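Local coordinates for protein N-acetylmuramoyl-L-alanine amidase (Mycolicibacterium smegmatis, PDB 7AGM) that probably cleaves the amide bond between N-acetylmuramic acid and L-alanine in peptidoglycan, as a zinc-dependent amidase of the Amidase_3 family, at residues A[106-117]-A[180-191]; A[12-20]-A[52-63]. One frame throughout, in Å; residues are numbered along the deposited sequence.

Overall arrangement
Contact 2 closes first along the chain, setting strand 10-15 and the loop after it against helix 52-69; contact 1 follows, pairing strand 102-109 with strand 178-185 and joining the loops beyond them. Their centres lie about 15 Å apart. Both belong to one mixed six-stranded sheet in which 10-15, 102-109 and 178-185 run side by side and parallel, with helix 52-69 packed on it. Backbone bonds from Ile-106 to Asp-14 and Gly-16 join the two contacts directly. The zinc site of this amidase thus gathers His-107 from the end part of strand 102-109 (contact 1), His-17 from the loop after strand 10-15 and Glu-52 from the start of helix 52-69 (contact 2).

Contact 1: A[106-117]-A[180-191]; sequences IHADGGPPTGRG and LVECGNMKNPVD. With ZN (zinc ion), chain C.
Arg-116 holds Asp-191 through two nitrogens directed at one oxygen, and its chain runs past Asn-188 and Val-190 at the start of helix 189-196. CB touches Asn-188 OD1 at 3.4 Å. A first torsion of 77° sets CG between the backbone N and the carbonyl carbon, and a bend at chi3 turns the guanidinium to Asp-191 and Val-190. CD passes Asp-191 OD1 more loosely; NE reaches that oxygen at 2.9 Å and NH2 also bonds to it, both with the oxygen in the guanidinium plane, while the carboxylate is turned 64° from that plane. Val-190 CG1 covers one guanidinium face, 3.5 Å from CZ, and NH1, like NH2, lies against the same methyl. The other oxygen, Asp-191 OD2, binds Gly-117 N on its syn lone pair and Asn-185 N on the anti side, so the carboxylate ties together both segments.

Asn-185 suits its place because an amide can accept and donate: OD1 takes Gly-111 N (2.9 Å) and Lys-187 N from opposite faces, the latter closing an Asx turn, and ND2 donates to Gly-115 O. Asn-188 caps helix 189-196 through OD1, while its ND2 bonds to Pro-113 O at 2.9 Å.

Further back, the parallel strands pair from His-107 N to Val-181 O, with a beta bulge between His-107 and Asp-109. Leu-180 crosses the His-107 ring at about a right angle; Leu-180 CG lies 3.7 Å from His-107 CD2, and His-107 ND1 binds the zinc ion at 2.0 Å. Water 1, a zinc ligand, donates to Glu-182 OE2 at 2.6 Å; this acidic second shell would probably polarise the metal-bound water, consistent with a hydrolytic zinc site.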
loop_
_atom_site.group_PDB
_atom_site.type_symbol
_atom_site.label_atom_id
_atom_site.label_comp_id
_atom_site.label_asym_id
_atom_site.label_seq_id
_atom_site.Cartn_x
_atom_site.Cartn_y
_atom_site.Cartn_z
ATOM N N ILE A 106 1.138 -1.116 -1.207
ATOM C CA ILE A 106 0.929 -0.244 -2.358
ATOM C C ILE A 106 0.105 -0.988 -3.400
ATOM O O ILE A 106 0.467 -2.102 -3.810
ATOM C CB ILE A 106 2.263 0.265 -2.925
ATOM C CG1 ILE A 106 2.978 1.125 -1.876
ATOM C CG2 ILE A 106 2.021 1.068 -4.188
ATOM C CD1 ILE A 106 4.329 1.669 -2.330
ATOM N N HIS A 107 -1.000 -0.366 -3.829
ATOM C CA HIS A 107 -1.984 -0.987 -4.701
ATOM C C HIS A 107 -2.457 0.013 -5.739
ATOM O O HIS A 107 -2.170 1.215 -5.666
ATOM C CB HIS A 107 -3.205 -1.479 -3.917
ATOM C CG HIS A 107 -2.958 -2.757 -3.191
ATOM N ND1 HIS A 107 -3.448 -3.964 -3.634
ATOM C CD2 HIS A 107 -2.254 -3.020 -2.063
ATOM C CE1 HIS A 107 -3.058 -4.919 -2.808
ATOM N NE2 HIS A 107 -2.335 -4.372 -1.846
ATOM N N ALA A 108 -3.227 -0.502 -6.696
ATOM C CA ALA A 108 -4.009 0.319 -7.609
ATOM C C ALA A 108 -5.378 -0.318 -7.778
ATOM O O ALA A 108 -5.525 -1.541 -7.706
ATOM C CB ALA A 108 -3.338 0.484 -8.978
ATOM N N ASP A 109 -6.375 0.524 -8.017
ATOM C CA ASP A 109 -7.772 0.160 -7.878
ATOM C C ASP A 109 -8.442 -0.013 -9.234
ATOM O O ASP A 109 -7.934 0.414 -10.277
ATOM C CB ASP A 109 -8.503 1.265 -7.110
ATOM C CG ASP A 109 -9.769 0.784 -6.451
ATOM O OD1 ASP A 109 -9.947 -0.447 -6.291
ATOM O OD2 ASP A 109 -10.587 1.655 -6.095
ATOM N N GLY A 110 -9.605 -0.654 -9.198
ATOM C CA GLY A 110 -10.501 -0.693 -10.333
ATOM C C GLY A 110 -11.856 -0.126 -9.963
ATOM O O GLY A 110 -12.602 -0.744 -9.197
ATOM N N GLY A 111 -12.174 1.058 -10.477
ATOM C CA GLY A 111 -13.443 1.693 -10.209
ATOM C C GLY A 111 -14.067 2.235 -11.478
ATOM O O GLY A 111 -13.572 1.992 -12.588
ATOM N N PRO A 112 -15.162 2.979 -11.348
ATOM C CA PRO A 112 -15.807 3.566 -12.529
ATOM C C PRO A 112 -14.822 4.424 -13.300
ATOM O O PRO A 112 -14.060 5.200 -12.703
ATOM C CB PRO A 112 -16.938 4.420 -11.930
ATOM C CG PRO A 112 -16.555 4.630 -10.504
ATOM C CD PRO A 112 -15.826 3.388 -10.099
ATOM N N PRO A 113 -14.796 4.303 -14.630
ATOM C CA PRO A 113 -13.705 4.928 -15.400
ATOM C C PRO A 113 -13.626 6.439 -15.278
ATOM O O PRO A 113 -12.537 6.995 -15.468
ATOM C CB PRO A 113 -13.967 4.469 -16.843
ATOM C CG PRO A 113 -15.398 4.046 -16.861
ATOM C CD PRO A 113 -15.707 3.526 -15.487
ATOM N N THR A 114 -14.728 7.123 -14.948
ATOM C CA THR A 114 -14.699 8.573 -14.785
ATOM C C THR A 114 -14.155 9.012 -13.431
ATOM O O THR A 114 -13.920 10.210 -13.239
ATOM C CB THR A 114 -16.098 9.178 -14.980
ATOM O OG1 THR A 114 -17.012 8.594 -14.044
ATOM C CG2 THR A 114 -16.600 8.932 -16.403
ATOM N N GLY A 115 -13.955 8.091 -12.497
ATOM C CA GLY A 115 -13.426 8.423 -11.186
ATOM C C GLY A 115 -11.923 8.207 -11.151
ATOM O O GLY A 115 -11.416 7.229 -11.693
ATOM N N ARG A 116 -11.217 9.134 -10.511
ATOM C CA ARG A 116 -9.770 9.036 -10.401
ATOM C C ARG A 116 -9.334 9.486 -9.020
ATOM O O ARG A 116 -10.123 10.027 -8.235
ATOM C CB ARG A 116 -9.054 9.878 -11.465
ATOM C CG ARG A 116 -9.032 11.377 -11.172
ATOM C CD ARG A 116 -7.984 12.112 -12.007
ATOM N NE ARG A 116 -6.635 11.652 -11.700
ATOM C CZ ARG A 116 -5.559 12.436 -11.630
ATOM N NH1 ARG A 116 -5.653 13.744 -11.837
ATOM N NH2 ARG A 116 -4.380 11.905 -11.343
ATOM N N GLY A 117 -8.067 9.245 -8.718
ATOM C CA GLY A 117 -7.470 9.727 -7.490
ATOM C C GLY A 117 -7.160 8.601 -6.517
ATOM O O GLY A 117 -7.447 7.426 -6.755
ATOM N N LEU A 180 -2.637 1.146 3.706
ATOM C CA LEU A 180 -2.631 0.632 2.341
ATOM C C LEU A 180 -2.999 1.784 1.418
ATOM O O LEU A 180 -4.051 2.407 1.590
ATOM C CB LEU A 180 -3.604 -0.545 2.208
ATOM C CG LEU A 180 -3.625 -1.285 0.860
ATOM C CD1 LEU A 180 -4.234 -2.670 1.020
ATOM C CD2 LEU A 180 -4.369 -0.524 -0.242
ATOM N N VAL A 181 -2.124 2.092 0.464
ATOM C CA VAL A 181 -2.336 3.205 -0.454
ATOM C C VAL A 181 -2.845 2.640 -1.776
ATOM O O VAL A 181 -2.122 1.900 -2.461
ATOM C CB VAL A 181 -1.054 4.025 -0.670
ATOM C CG1 VAL A 181 -1.310 5.138 -1.696
ATOM C CG2 VAL A 181 -0.525 4.585 0.643
ATOM N N GLU A 182 -4.089 2.967 -2.128
ATOM C CA GLU A 182 -4.599 2.765 -3.483
ATOM C C GLU A 182 -4.262 4.035 -4.264
ATOM O O GLU A 182 -4.857 5.093 -4.029
ATOM C CB GLU A 182 -6.106 2.492 -3.473
ATOM C CG GLU A 182 -6.515 1.136 -2.920
ATOM C CD GLU A 182 -6.313 -0.002 -3.895
ATOM O OE1 GLU A 182 -5.814 0.259 -5.007
ATOM O OE2 GLU A 182 -6.657 -1.159 -3.552
ATOM N N CYS A 183 -3.279 3.941 -5.169
ATOM C CA CYS A 183 -2.714 5.138 -5.791
ATOM C C CYS A 183 -3.683 5.805 -6.753
ATOM O O CYS A 183 -3.652 7.034 -6.907
ATOM C CB CYS A 183 -1.422 4.786 -6.529
ATOM S SG CYS A 183 -0.091 4.272 -5.419
ATOM N N GLY A 184 -4.535 5.024 -7.408
ATOM C CA GLY A 184 -5.420 5.559 -8.427
ATOM C C GLY A 184 -6.261 4.448 -9.008
ATOM O O GLY A 184 -6.190 3.293 -8.576
ATOM N N ASN A 185 -7.049 4.814 -10.016
ATOM C CA ASN A 185 -7.968 3.898 -10.683
ATOM C C ASN A 185 -7.353 3.498 -12.025
ATOM O O ASN A 185 -7.228 4.331 -12.928
ATOM C CB ASN A 185 -9.307 4.601 -10.891
ATOM C CG ASN A 185 -10.325 3.739 -11.615
ATOM O OD1 ASN A 185 -10.101 2.551 -11.849
ATOM N ND2 ASN A 185 -11.471 4.337 -11.953
ATOM N N MET A 186 -6.991 2.221 -12.160
ATOM C CA MET A 186 -6.395 1.752 -13.410
ATOM C C MET A 186 -7.357 1.856 -14.585
ATOM O O MET A 186 -6.911 1.834 -15.740
ATOM C CB MET A 186 -5.921 0.303 -13.276
ATOM C CG MET A 186 -4.931 0.092 -12.136
ATOM S SD MET A 186 -3.846 -1.339 -12.385
ATOM C CE MET A 186 -2.477 -0.635 -13.325
ATOM N N LYS A 187 -8.657 1.950 -14.318
ATOM C CA LYS A 187 -9.665 2.069 -15.362
ATOM C C LYS A 187 -9.909 3.506 -15.800
ATOM O O LYS A 187 -10.679 3.726 -16.741
ATOM C CB LYS A 187 -10.984 1.448 -14.892
ATOM C CG LYS A 187 -10.846 0.024 -14.385
ATOM C CD LYS A 187 -10.322 -0.895 -15.471
ATOM C CE LYS A 187 -10.256 -2.332 -14.978
ATOM N NZ LYS A 187 -9.594 -3.218 -15.981
ATOM N N ASN A 188 -9.281 4.481 -15.153
ATOM C CA ASN A 188 -9.418 5.896 -15.482
ATOM C C ASN A 188 -8.312 6.317 -16.454
ATOM O O ASN A 188 -7.160 5.906 -16.291
ATOM C CB ASN A 188 -9.326 6.742 -14.213
ATOM C CG ASN A 188 -9.253 8.224 -14.508
ATOM O OD1 ASN A 188 -8.175 8.812 -14.518
ATOM N ND2 ASN A 188 -10.405 8.839 -14.751
ATOM N N PRO A 189 -8.624 7.133 -17.470
ATOM C CA PRO A 189 -7.583 7.504 -18.450
ATOM C C PRO A 189 -6.401 8.271 -17.874
ATOM O O PRO A 189 -5.270 8.078 -18.345
ATOM C CB PRO A 189 -8.353 8.322 -19.496
ATOM C CG PRO A 189 -9.752 7.807 -19.418
ATOM C CD PRO A 189 -9.978 7.463 -17.949
ATOM N N VAL A 190 -6.618 9.151 -16.891
ATOM C CA VAL A 190 -5.500 9.905 -16.328
ATOM C C VAL A 190 -4.632 9.002 -15.459
ATOM O O VAL A 190 -3.408 8.923 -15.637
ATOM C CB VAL A 190 -5.989 11.129 -15.532
ATOM C CG1 VAL A 190 -4.793 11.898 -14.997
ATOM C CG2 VAL A 190 -6.888 12.027 -16.382
ATOM N N ASP A 191 -5.249 8.313 -14.493
ATOM C CA ASP A 191 -4.465 7.488 -13.578
ATOM C C ASP A 191 -3.734 6.380 -14.327
ATOM O O ASP A 191 -2.562 6.101 -14.047
ATOM C CB ASP A 191 -5.353 6.888 -12.480
ATOM C CG ASP A 191 -5.842 7.913 -11.463
ATOM O OD1 ASP A 191 -5.396 9.078 -11.478
ATOM O OD2 ASP A 191 -6.677 7.519 -10.625
HETATM ZN ZN ZN C . -4.626 -4.443 -5.227
HETATM O O HOH W 1 -6.055 -2.945 -5.366
HETATM O O HOH W 2 -9.245 -1.672 -4.089
HETATM O O HOH W 3 -6.393 -5.143 -6.221
HETATM O O HOH W 4 -6.100 -5.368 -3.835
#

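Contact 2: A[12-20]-A[52-63]; sequences FLDPGHNGA and EHSFTWDTTLRV. With ZN (zinc ion), chain C.
His-17 and Glu-52 come very close without bonding to each other: His-17 NE2 lies 3.0 Å from Glu-52 OE2 because both atoms bind the zinc ion. The zinc ion is 2.1 Å from His-17 NE2; the Glu-52 oxygen lies at the edge of the imidazole, whose plane stands 67° from the carboxylate. Histidine offers a ring nitrogen on a rigid group, glutamate a carboxylate with one oxygen for the metal and a second, OE1, that accepts from zinc-bound water 3. Glu-52 also makes a polar contact with Thr-44, and its OE2 accepts from Ala-108 N. With CG anti to the backbone N (chi1 -180°) and an extended chain, Glu-52 reaches out from the first turn of its helix to the metal. His-17 ND1 is bonded to Glu-41 O, which helps fix the ring's rotation.

Next to this site, His-53 presents one ring face to the loop. Asn-18 O lies over that face, 3.2 Å from His-53 CG, and Gly-19 CA makes a CH-pi contact 3.8 Å from the ring centroid. His-53 ND1 bonds to Asp-81.

Farther along, compact residues bring the strand close to the helix. Thr-56 OG1 is 2.8 Å from Gly-16 O. Pro-15 CB rests 3.4 Å from Thr-60 OG1, whose hydroxyl donates to Thr-56 O, and Pro-15 CG meets the edge of the Trp-57 ring. Leu-13 CD2 packs on Val-63 CG1 at 3.8 Å.

Strand 12-15 and helix segment 52-63 run nearly antiparallel, at 155°. The strand lies between strands 73-76 and 102-109, both also touched by the helix, and helix 198-219 packs against Val-63 and Arg-62.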
loop_
_atom_site.group_PDB
_atom_site.type_symbol
_atom_site.label_atom_id
_atom_site.label_comp_id
_atom_site.label_asym_id
_atom_site.label_seq_id
_atom_site.Cartn_x
_atom_site.Cartn_y
_atom_site.Cartn_z
ATOM N N PHE A 12 8.374 -1.711 6.403
ATOM C CA PHE A 12 8.048 -2.878 5.589
ATOM C C PHE A 12 7.190 -2.432 4.411
ATOM O O PHE A 12 6.154 -1.778 4.604
ATOM C CB PHE A 12 7.304 -3.925 6.418
ATOM C CG PHE A 12 7.056 -5.215 5.679
ATOM C CD1 PHE A 12 8.057 -6.180 5.582
ATOM C CD2 PHE A 12 5.826 -5.474 5.086
ATOM C CE1 PHE A 12 7.830 -7.376 4.902
ATOM C CE2 PHE A 12 5.595 -6.665 4.418
ATOM C CZ PHE A 12 6.604 -7.622 4.322
ATOM N N LEU A 13 7.632 -2.773 3.195
ATOM C CA LEU A 13 6.973 -2.375 1.956
ATOM C C LEU A 13 6.337 -3.591 1.305
ATOM O O LEU A 13 6.989 -4.628 1.143
ATOM C CB LEU A 13 7.980 -1.739 0.994
ATOM C CG LEU A 13 8.607 -0.430 1.476
ATOM C CD1 LEU A 13 9.772 -0.039 0.569
ATOM C CD2 LEU A 13 7.555 0.684 1.542
ATOM N N ASP A 14 5.070 -3.457 0.914
ATOM C CA ASP A 14 4.297 -4.554 0.331
ATOM C C ASP A 14 3.713 -4.140 -1.012
ATOM O O ASP A 14 2.613 -3.572 -1.082
ATOM C CB ASP A 14 3.196 -5.009 1.289
ATOM C CG ASP A 14 2.231 -5.984 0.644
ATOM O OD1 ASP A 14 2.689 -6.840 -0.143
ATOM O OD2 ASP A 14 1.016 -5.894 0.933
ATOM N N PRO A 15 4.411 -4.429 -2.110
ATOM C CA PRO A 15 3.811 -4.204 -3.436
ATOM C C PRO A 15 2.733 -5.246 -3.694
ATOM O O PRO A 15 3.008 -6.449 -3.741
ATOM C CB PRO A 15 4.995 -4.345 -4.400
ATOM C CG PRO A 15 6.017 -5.160 -3.659
ATOM C CD PRO A 15 5.773 -4.990 -2.174
ATOM N N GLY A 16 1.494 -4.773 -3.822
ATOM C CA GLY A 16 0.360 -5.681 -3.866
ATOM C C GLY A 16 0.444 -6.669 -5.019
ATOM O O GLY A 16 0.953 -6.358 -6.104
ATOM N N HIS A 17 -0.046 -7.885 -4.754
ATOM C CA HIS A 17 -0.265 -8.957 -5.723
ATOM C C HIS A 17 1.034 -9.635 -6.131
ATOM O O HIS A 17 2.090 -9.310 -5.586
ATOM C CB HIS A 17 -1.116 -8.472 -6.902
ATOM C CG HIS A 17 -2.351 -7.759 -6.459
ATOM N ND1 HIS A 17 -3.482 -8.426 -6.038
ATOM C CD2 HIS A 17 -2.613 -6.439 -6.311
ATOM C CE1 HIS A 17 -4.397 -7.544 -5.672
ATOM N NE2 HIS A 17 -3.891 -6.333 -5.817
ATOM N N ASN A 18 0.960 -10.600 -7.052
ATOM C CA ASN A 18 2.115 -11.373 -7.489
ATOM C C ASN A 18 2.350 -11.151 -8.974
ATOM O O ASN A 18 1.417 -10.870 -9.730
ATOM C CB ASN A 18 1.896 -12.887 -7.340
ATOM C CG ASN A 18 1.399 -13.296 -5.973
ATOM O OD1 ASN A 18 1.811 -12.754 -4.948
ATOM N ND2 ASN A 18 0.517 -14.289 -5.954
ATOM N N GLY A 19 3.604 -11.340 -9.394
ATOM C CA GLY A 19 3.924 -11.292 -10.810
ATOM C C GLY A 19 3.439 -12.495 -11.591
ATOM O O GLY A 19 3.377 -12.438 -12.823
ATOM N N ALA A 20 3.111 -13.587 -10.904
ATOM C CA ALA A 20 2.492 -14.740 -11.534
ATOM C C ALA A 20 1.640 -15.449 -10.494
ATOM O O ALA A 20 1.923 -15.384 -9.294
ATOM C CB ALA A 20 3.536 -15.696 -12.112
ATOM N N GLU A 52 -1.800 -4.301 -12.480
ATOM C CA GLU A 52 -1.560 -3.739 -11.156
ATOM C C GLU A 52 -0.261 -4.254 -10.548
ATOM O O GLU A 52 0.504 -3.481 -9.957
ATOM C CB GLU A 52 -2.731 -4.057 -10.228
ATOM C CG GLU A 52 -2.525 -3.487 -8.829
ATOM C CD GLU A 52 -3.649 -3.826 -7.878
ATOM O OE1 GLU A 52 -4.637 -4.450 -8.322
ATOM O OE2 GLU A 52 -3.543 -3.480 -6.679
ATOM N N HIS A 53 0.020 -5.552 -10.694
ATOM C CA HIS A 53 1.185 -6.110 -10.013
ATOM C C HIS A 53 2.490 -5.486 -10.499
ATOM O O HIS A 53 3.438 -5.364 -9.719
ATOM C CB HIS A 53 1.205 -7.638 -10.113
ATOM C CG HIS A 53 1.558 -8.171 -11.470
ATOM N ND1 HIS A 53 2.854 -8.232 -11.937
ATOM C CD2 HIS A 53 0.784 -8.712 -12.440
ATOM C CE1 HIS A 53 2.863 -8.771 -13.144
ATOM N NE2 HIS A 53 1.619 -9.076 -13.471
ATOM N N SER A 54 2.558 -5.074 -11.772
ATOM C CA SER A 54 3.768 -4.417 -12.260
ATOM C C SER A 54 3.839 -2.966 -11.797
ATOM O O SER A 54 4.922 -2.473 -11.446
ATOM C CB SER A 54 3.850 -4.507 -13.782
ATOM O OG SER A 54 3.932 -5.865 -14.188
ATOM N N PHE A 55 2.694 -2.276 -11.762
ATOM C CA PHE A 55 2.669 -0.923 -11.221
ATOM C C PHE A 55 3.130 -0.905 -9.769
ATOM O O PHE A 55 3.953 -0.066 -9.377
ATOM C CB PHE A 55 1.267 -0.321 -11.310
ATOM C CG PHE A 55 1.114 0.916 -10.471
ATOM C CD1 PHE A 55 1.675 2.118 -10.873
ATOM C CD2 PHE A 55 0.451 0.869 -9.252
ATOM C CE1 PHE A 55 1.568 3.260 -10.092
ATOM C CE2 PHE A 55 0.334 2.005 -8.465
ATOM C CZ PHE A 55 0.885 3.205 -8.878
ATOM N N THR A 56 2.583 -1.803 -8.941
ATOM C CA THR A 56 2.939 -1.766 -7.526
ATOM C C THR A 56 4.400 -2.138 -7.327
ATOM O O THR A 56 5.086 -1.559 -6.476
ATOM C CB THR A 56 2.038 -2.696 -6.712
ATOM O OG1 THR A 56 2.297 -4.061 -7.070
ATOM C CG2 THR A 56 0.549 -2.363 -6.917
ATOM N N TRP A 57 4.896 -3.093 -8.109
ATOM C CA TRP A 57 6.291 -3.511 -7.998
ATOM C C TRP A 57 7.241 -2.354 -8.293
ATOM O O TRP A 57 8.089 -1.994 -7.463
ATOM C CB TRP A 57 6.534 -4.683 -8.949
ATOM C CG TRP A 57 7.966 -5.086 -9.063
ATOM C CD1 TRP A 57 8.788 -4.939 -10.153
ATOM C CD2 TRP A 57 8.754 -5.723 -8.051
ATOM N NE1 TRP A 57 10.030 -5.444 -9.875
ATOM C CE2 TRP A 57 10.038 -5.936 -8.595
ATOM C CE3 TRP A 57 8.497 -6.135 -6.739
ATOM C CZ2 TRP A 57 11.063 -6.532 -7.868
ATOM C CZ3 TRP A 57 9.520 -6.735 -6.021
ATOM C CH2 TRP A 57 10.786 -6.921 -6.586
ATOM N N ASP A 58 7.095 -1.735 -9.467
ATOM C CA ASP A 58 8.044 -0.692 -9.848
ATOM C C ASP A 58 7.922 0.534 -8.945
ATOM O O ASP A 58 8.938 1.120 -8.543
ATOM C CB ASP A 58 7.875 -0.328 -11.319
ATOM C CG ASP A 58 8.960 0.603 -11.795
ATOM O OD1 ASP A 58 10.101 0.127 -11.952
ATOM O OD2 ASP A 58 8.680 1.804 -11.987
ATOM N N THR A 59 6.695 0.912 -8.579
ATOM C CA THR A 59 6.518 2.038 -7.667
ATOM C C THR A 59 7.169 1.754 -6.319
ATOM O O THR A 59 7.832 2.630 -5.743
ATOM C CB THR A 59 5.026 2.342 -7.504
ATOM O OG1 THR A 59 4.464 2.632 -8.788
ATOM C CG2 THR A 59 4.801 3.544 -6.595
ATOM N N THR A 60 7.040 0.518 -5.827
ATOM C CA THR A 60 7.627 0.179 -4.533
ATOM C C THR A 60 9.151 0.203 -4.593
ATOM O O THR A 60 9.803 0.635 -3.634
ATOM C CB THR A 60 7.095 -1.164 -4.021
ATOM O OG1 THR A 60 5.663 -1.100 -3.881
ATOM C CG2 THR A 60 7.699 -1.483 -2.652
ATOM N N LEU A 61 9.741 -0.215 -5.728
ATOM C CA LEU A 61 11.194 -0.137 -5.871
ATOM C C LEU A 61 11.673 1.306 -5.772
ATOM O O LEU A 61 12.730 1.586 -5.193
ATOM C CB LEU A 61 11.618 -0.737 -7.214
ATOM C CG LEU A 61 11.475 -2.253 -7.351
ATOM C CD1 LEU A 61 11.906 -2.702 -8.744
ATOM C CD2 LEU A 61 12.289 -2.976 -6.275
ATOM N N ARG A 62 10.915 2.233 -6.355
ATOM C CA ARG A 62 11.262 3.644 -6.271
ATOM C C ARG A 62 11.127 4.157 -4.846
ATOM O O ARG A 62 11.992 4.906 -4.375
ATOM C CB ARG A 62 10.401 4.438 -7.247
ATOM C CG ARG A 62 10.711 4.075 -8.699
ATOM C CD ARG A 62 9.674 4.621 -9.669
ATOM N NE ARG A 62 9.886 4.112 -11.027
ATOM C CZ ARG A 62 10.672 4.684 -11.932
ATOM N NH1 ARG A 62 11.328 5.800 -11.644
ATOM N NH2 ARG A 62 10.799 4.136 -13.133
ATOM N N VAL A 63 10.067 3.747 -4.137
ATOM C CA VAL A 63 9.926 4.106 -2.727
ATOM C C VAL A 63 11.114 3.584 -1.927
ATOM O O VAL A 63 11.707 4.309 -1.120
ATOM C CB VAL A 63 8.591 3.581 -2.162
ATOM C CG1 VAL A 63 8.560 3.699 -0.631
ATOM C CG2 VAL A 63 7.399 4.325 -2.784
HETATM ZN ZN ZN C . -4.626 -4.443 -5.227
HETATM O O HOH W 3 -6.393 -5.143 -6.221
HETATM O O HOH W 4 -6.100 -5.368 -3.835
HETATM O O HOH W 1 -6.055 -2.945 -5.366
#